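Local atomic coordinates of racemase, putative (Roseobacter denitrificans, PDB entry 3TCS), a protein that binds magnesium and is probably a racemase or hydro-lyase of the enolase superfamily. Residues 29-39 and 48-59. Numbering follows the deposited sequence.
With GOL (glycerol), chain M.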
loop_
_atom_site.group_PDB
_atom_site.type_symbol
_atom_site.label_atom_id
_atom_site.label_comp_id
_atom_site.label_asym_id
_atom_site.label_seq_id
_atom_site.Cartn_x
_atom_site.Cartn_y
_atom_site.Cartn_z
ATOM N N GLU B 29 -10.286 18.053 10.979
ATOM C CA GLU B 29 -11.621 17.844 10.422
ATOM C C GLU B 29 -11.540 17.558 8.932
ATOM O O GLU B 29 -10.656 18.068 8.253
ATOM C CB GLU B 29 -12.465 19.101 10.605
ATOM C CG GLU B 29 -12.675 19.522 12.043
ATOM C CD GLU B 29 -13.093 20.971 12.150
ATOM O OE1 GLU B 29 -12.220 21.851 12.009
ATOM O OE2 GLU B 29 -14.297 21.229 12.360
ATOM N N THR B 30 -12.466 16.752 8.428
ATOM C CA THR B 30 -12.508 16.451 7.002
ATOM C C THR B 30 -13.913 16.741 6.477
ATOM O O THR B 30 -14.903 16.576 7.190
ATOM C CB THR B 30 -12.149 14.975 6.702
ATOM O OG1 THR B 30 -12.928 14.110 7.532
ATOM C CG2 THR B 30 -10.670 14.716 6.955
ATOM N N PHE B 31 -13.972 17.191 5.230
ATOM C CA PHE B 31 -15.215 17.529 4.540
ATOM C C PHE B 31 -15.026 16.812 3.211
ATOM O O PHE B 31 -14.188 17.211 2.404
ATOM C CB PHE B 31 -15.280 19.042 4.342
ATOM C CG PHE B 31 -15.094 19.820 5.615
ATOM C CD1 PHE B 31 -16.193 20.293 6.326
ATOM C CD2 PHE B 31 -13.816 20.057 6.117
ATOM C CE1 PHE B 31 -16.024 20.991 7.518
ATOM C CE2 PHE B 31 -13.634 20.752 7.305
ATOM C CZ PHE B 31 -14.742 21.222 8.012
ATOM N N THR B 32 -15.809 15.766 2.968
ATOM C CA THR B 32 -15.589 14.975 1.768
ATOM C C THR B 32 -16.812 14.407 1.063
ATOM O O THR B 32 -17.920 14.391 1.606
ATOM C CB THR B 32 -14.706 13.761 2.150
ATOM O OG1 THR B 32 -14.221 13.096 0.980
ATOM C CG2 THR B 32 -15.534 12.768 2.961
ATOM N N ASN B 33 -16.596 13.977 -0.178
ATOM C CA ASN B 33 -17.614 13.243 -0.918
ATOM C C ASN B 33 -16.785 12.084 -1.472
ATOM O O ASN B 33 -15.632 11.928 -1.071
ATOM C CB ASN B 33 -18.354 14.058 -2.006
ATOM C CG ASN B 33 -17.454 14.622 -3.088
ATOM O OD1 ASN B 33 -16.359 14.128 -3.352
ATOM N ND2 ASN B 33 -17.950 15.663 -3.752
ATOM N N ASP B 34 -17.336 11.261 -2.351
ATOM C CA ASP B 34 -16.574 10.119 -2.847
ATOM C C ASP B 34 -15.356 10.445 -3.715
ATOM O O ASP B 34 -14.425 9.650 -3.796
ATOM C CB ASP B 34 -17.501 9.172 -3.609
ATOM C CG ASP B 34 -18.512 8.490 -2.703
ATOM O OD1 ASP B 34 -18.601 8.865 -1.511
ATOM O OD2 ASP B 34 -19.219 7.579 -3.184
ATOM N N ALA B 35 -15.356 11.614 -4.348
ATOM C CA ALA B 35 -14.262 12.000 -5.238
ATOM C C ALA B 35 -13.148 12.839 -4.612
ATOM O O ALA B 35 -11.976 12.677 -4.959
ATOM C CB ALA B 35 -14.831 12.729 -6.445
ATOM N N VAL B 36 -13.498 13.739 -3.702
ATOM C CA VAL B 36 -12.482 14.586 -3.086
ATOM C C VAL B 36 -12.859 14.977 -1.665
ATOM O O VAL B 36 -14.048 15.115 -1.339
ATOM C CB VAL B 36 -12.261 15.869 -3.923
ATOM C CG1 VAL B 36 -13.516 16.713 -3.909
ATOM C CG2 VAL B 36 -11.076 16.659 -3.380
ATOM N N GLY B 37 -11.839 15.149 -0.827
ATOM C CA GLY B 37 -12.054 15.527 0.557
ATOM C C GLY B 37 -11.028 16.541 1.030
ATOM O O GLY B 37 -9.831 16.387 0.789
ATOM N N PHE B 38 -11.498 17.584 1.701
ATOM C CA PHE B 38 -10.615 18.627 2.210
ATOM C C PHE B 38 -10.389 18.454 3.702
ATOM O O PHE B 38 -11.235 17.905 4.413
ATOM C CB PHE B 38 -11.212 20.002 1.909
ATOM C CG PHE B 38 -11.345 20.285 0.440
ATOM C CD1 PHE B 38 -10.214 20.515 -0.341
ATOM C CD2 PHE B 38 -12.592 20.274 -0.173
ATOM C CE1 PHE B 38 -10.320 20.727 -1.714
ATOM C CE2 PHE B 38 -12.713 20.485 -1.553
ATOM C CZ PHE B 38 -11.573 20.712 -2.323
ATOM N N VAL B 39 -9.242 18.924 4.172
ATOM C CA VAL B 39 -8.888 18.801 5.576
ATOM C C VAL B 39 -8.620 20.157 6.205
ATOM O O VAL B 39 -7.957 21.000 5.614
ATOM C CB VAL B 39 -7.611 17.946 5.745
ATOM C CG1 VAL B 39 -7.285 17.767 7.227
ATOM C CG2 VAL B 39 -7.794 16.595 5.057
ATOM N N GLN B 48 -5.916 28.084 11.859
ATOM C CA GLN B 48 -6.369 26.998 10.995
ATOM C C GLN B 48 -5.732 26.992 9.613
ATOM O O GLN B 48 -5.330 28.032 9.090
ATOM C CB GLN B 48 -7.890 27.050 10.849
ATOM C CG GLN B 48 -8.638 26.877 12.169
ATOM C CD GLN B 48 -10.140 26.940 11.999
ATOM O OE1 GLN B 48 -10.670 27.904 11.451
ATOM N NE2 GLN B 48 -10.836 25.912 12.473
ATOM N N GLY B 49 -5.643 25.798 9.036
ATOM C CA GLY B 49 -5.078 25.634 7.709
ATOM C C GLY B 49 -5.908 24.621 6.945
ATOM O O GLY B 49 -6.502 23.727 7.548
ATOM N N TRP B 50 -5.951 24.760 5.624
ATOM C CA TRP B 50 -6.720 23.861 4.771
ATOM C C TRP B 50 -5.851 23.063 3.808
ATOM O O TRP B 50 -4.967 23.609 3.154
ATOM C CB TRP B 50 -7.743 24.651 3.951
ATOM C CG TRP B 50 -8.951 25.079 4.725
ATOM C CD1 TRP B 50 -9.087 26.202 5.492
ATOM C CD2 TRP B 50 -10.197 24.380 4.807
ATOM N NE1 TRP B 50 -10.349 26.246 6.044
ATOM C CE2 TRP B 50 -11.049 25.139 5.639
ATOM C CE3 TRP B 50 -10.677 23.183 4.257
ATOM C CZ2 TRP B 50 -12.361 24.741 5.936
ATOM C CZ3 TRP B 50 -11.982 22.784 4.551
ATOM C CH2 TRP B 50 -12.808 23.564 5.382
ATOM N N GLY B 51 -6.133 21.768 3.716
ATOM C CA GLY B 51 -5.394 20.907 2.818
ATOM C C GLY B 51 -6.378 19.992 2.117
ATOM O O GLY B 51 -7.590 20.209 2.171
ATOM N N GLN B 52 -5.868 18.956 1.469
ATOM C CA GLN B 52 -6.738 18.034 0.761
ATOM C C GLN B 52 -6.118 16.648 0.699
ATOM O O GLN B 52 -4.915 16.521 0.536
ATOM C CB GLN B 52 -6.966 18.543 -0.666
ATOM C CG GLN B 52 -7.886 17.662 -1.492
ATOM C CD GLN B 52 -7.750 17.920 -2.976
ATOM O OE1 GLN B 52 -8.062 19.008 -3.465
ATOM N NE2 GLN B 52 -7.277 16.913 -3.706
ATOM N N VAL B 53 -6.931 15.607 0.845
ATOM C CA VAL B 53 -6.396 14.255 0.727
ATOM C C VAL B 53 -6.413 13.973 -0.774
ATOM O O VAL B 53 -6.986 14.738 -1.546
ATOM C CB VAL B 53 -7.273 13.196 1.456
ATOM C CG1 VAL B 53 -7.321 13.487 2.947
ATOM C CG2 VAL B 53 -8.671 13.167 0.860
ATOM N N SER B 54 -5.777 12.893 -1.200
ATOM C CA SER B 54 -5.779 12.566 -2.620
ATOM C C SER B 54 -7.202 12.321 -3.119
ATOM O O SER B 54 -8.042 11.821 -2.379
ATOM C CB SER B 54 -4.951 11.309 -2.879
ATOM O OG SER B 54 -5.029 10.954 -4.248
ATOM N N THR B 55 -7.469 12.666 -4.376
ATOM C CA THR B 55 -8.788 12.433 -4.963
ATOM C C THR B 55 -8.985 10.930 -5.221
ATOM O O THR B 55 -8.012 10.165 -5.229
ATOM C CB THR B 55 -8.946 13.178 -6.304
ATOM O OG1 THR B 55 -7.783 12.954 -7.113
ATOM C CG2 THR B 55 -9.124 14.673 -6.072
ATOM N N TYR B 56 -10.245 10.534 -5.426
ATOM C CA TYR B 56 -10.664 9.154 -5.706
ATOM C C TYR B 56 -10.856 8.317 -4.450
ATOM O O TYR B 56 -9.908 8.031 -3.719
ATOM C CB TYR B 56 -9.690 8.484 -6.675
ATOM C CG TYR B 56 -9.597 9.247 -7.970
ATOM C CD1 TYR B 56 -10.725 9.422 -8.775
ATOM C CD2 TYR B 56 -8.407 9.863 -8.356
ATOM C CE1 TYR B 56 -10.673 10.199 -9.928
ATOM C CE2 TYR B 56 -8.342 10.644 -9.512
ATOM C CZ TYR B 56 -9.481 10.809 -10.290
ATOM O OH TYR B 56 -9.434 11.584 -11.426
ATOM N N HIS B 57 -12.107 7.925 -4.222
ATOM C CA HIS B 57 -12.499 7.167 -3.041
ATOM C C HIS B 57 -12.007 7.934 -1.813
ATOM O O HIS B 57 -11.544 7.348 -0.830
ATOM C CB HIS B 57 -11.925 5.742 -3.081
ATOM C CG HIS B 57 -12.337 4.968 -4.298
ATOM N ND1 HIS B 57 -13.620 5.002 -4.800
ATOM C CD2 HIS B 57 -11.636 4.148 -5.117
ATOM C CE1 HIS B 57 -13.691 4.239 -5.877
ATOM N NE2 HIS B 57 -12.499 3.709 -6.091
ATOM N N ALA B 58 -12.120 9.261 -1.892
ATOM C CA ALA B 58 -11.697 10.156 -0.816
ATOM C C ALA B 58 -12.461 9.913 0.476
ATOM O O ALA B 58 -11.969 10.224 1.562
ATOM C CB ALA B 58 -11.869 11.613 -1.248
ATOM N N ASP B 59 -13.671 9.376 0.371
ATOM C CA ASP B 59 -14.438 9.106 1.578
ATOM C C ASP B 59 -13.735 8.010 2.385
ATOM O O ASP B 59 -13.668 8.080 3.616
ATOM C CB ASP B 59 -15.885 8.717 1.226
ATOM C CG ASP B 59 -15.976 7.500 0.325
ATOM O OD1 ASP B 59 -15.218 7.408 -0.666
ATOM O OD2 ASP B 59 -16.836 6.637 0.600
HETATM C C1 GOL M . -15.107 9.221 -8.131
HETATM O O1 GOL M . -16.423 9.688 -8.345
HETATM C C2 GOL M . -14.982 8.525 -6.766
HETATM O O2 GOL M . -13.660 8.070 -6.575
HETATM C C3 GOL M . -15.939 7.339 -6.676
HETATM O O3 GOL M . -15.799 6.713 -5.416
#
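Strand 37-43, through residues 37-39, runs antiparallel to strand 48-52 as a beta hairpin, with Val-39 and Gly-51 as a hydrogen-bonded pair and Phe-38 and Gln-52 as a non-hydrogen-bonded pair. The hairpin belongs to the four-stranded antiparallel sheet of the capping domain of an enolase-superfamily protein, which strand 382-387 completes. Val-39 N gives a nearly straight bond to Gly-51 O (2.9 Å), and Gly-51 N returns one to Val-39 O. The backbone bonding goes on from Val-53 N to Gly-37 O and, in the loops, from Tyr-56 N to Ala-35 O. Ala-58 N, at the start of helix 58-73, binds Asp-34 O.

Trp-50 lays its six-membered ring obliquely against Phe-31, planes 35° apart, with CH2 of Trp-50 over one face of the Phe-31 ring at 3.5 Å from CE2. Phe-38 CB meets the indole edge at CZ3. Gln-52 has CG anti to its backbone N (chi1 -179°) and extends past Phe-38 and Val-36. Its OE1 lies 3.3 Å from Phe-38 CE1, while Val-36 CG2 touches CD. The amide is fixed at both ends: NE2 binds Val-53 O and Ser-312, and OE1 accepts from Leu-313 N. A leucine in place of Gln-52 would probably leave Leu-313 N and Val-53 O without these amide partners. The side chain of Tyr-56 lies about 9 Å from the bound D-alanine.

Asp-59 forms a salt bridge with Arg-67 of the second subunit, which probably eases the closeness of two carboxylates: Asp-34 OD1 lies 3.5 Å from Asp-59 OD2.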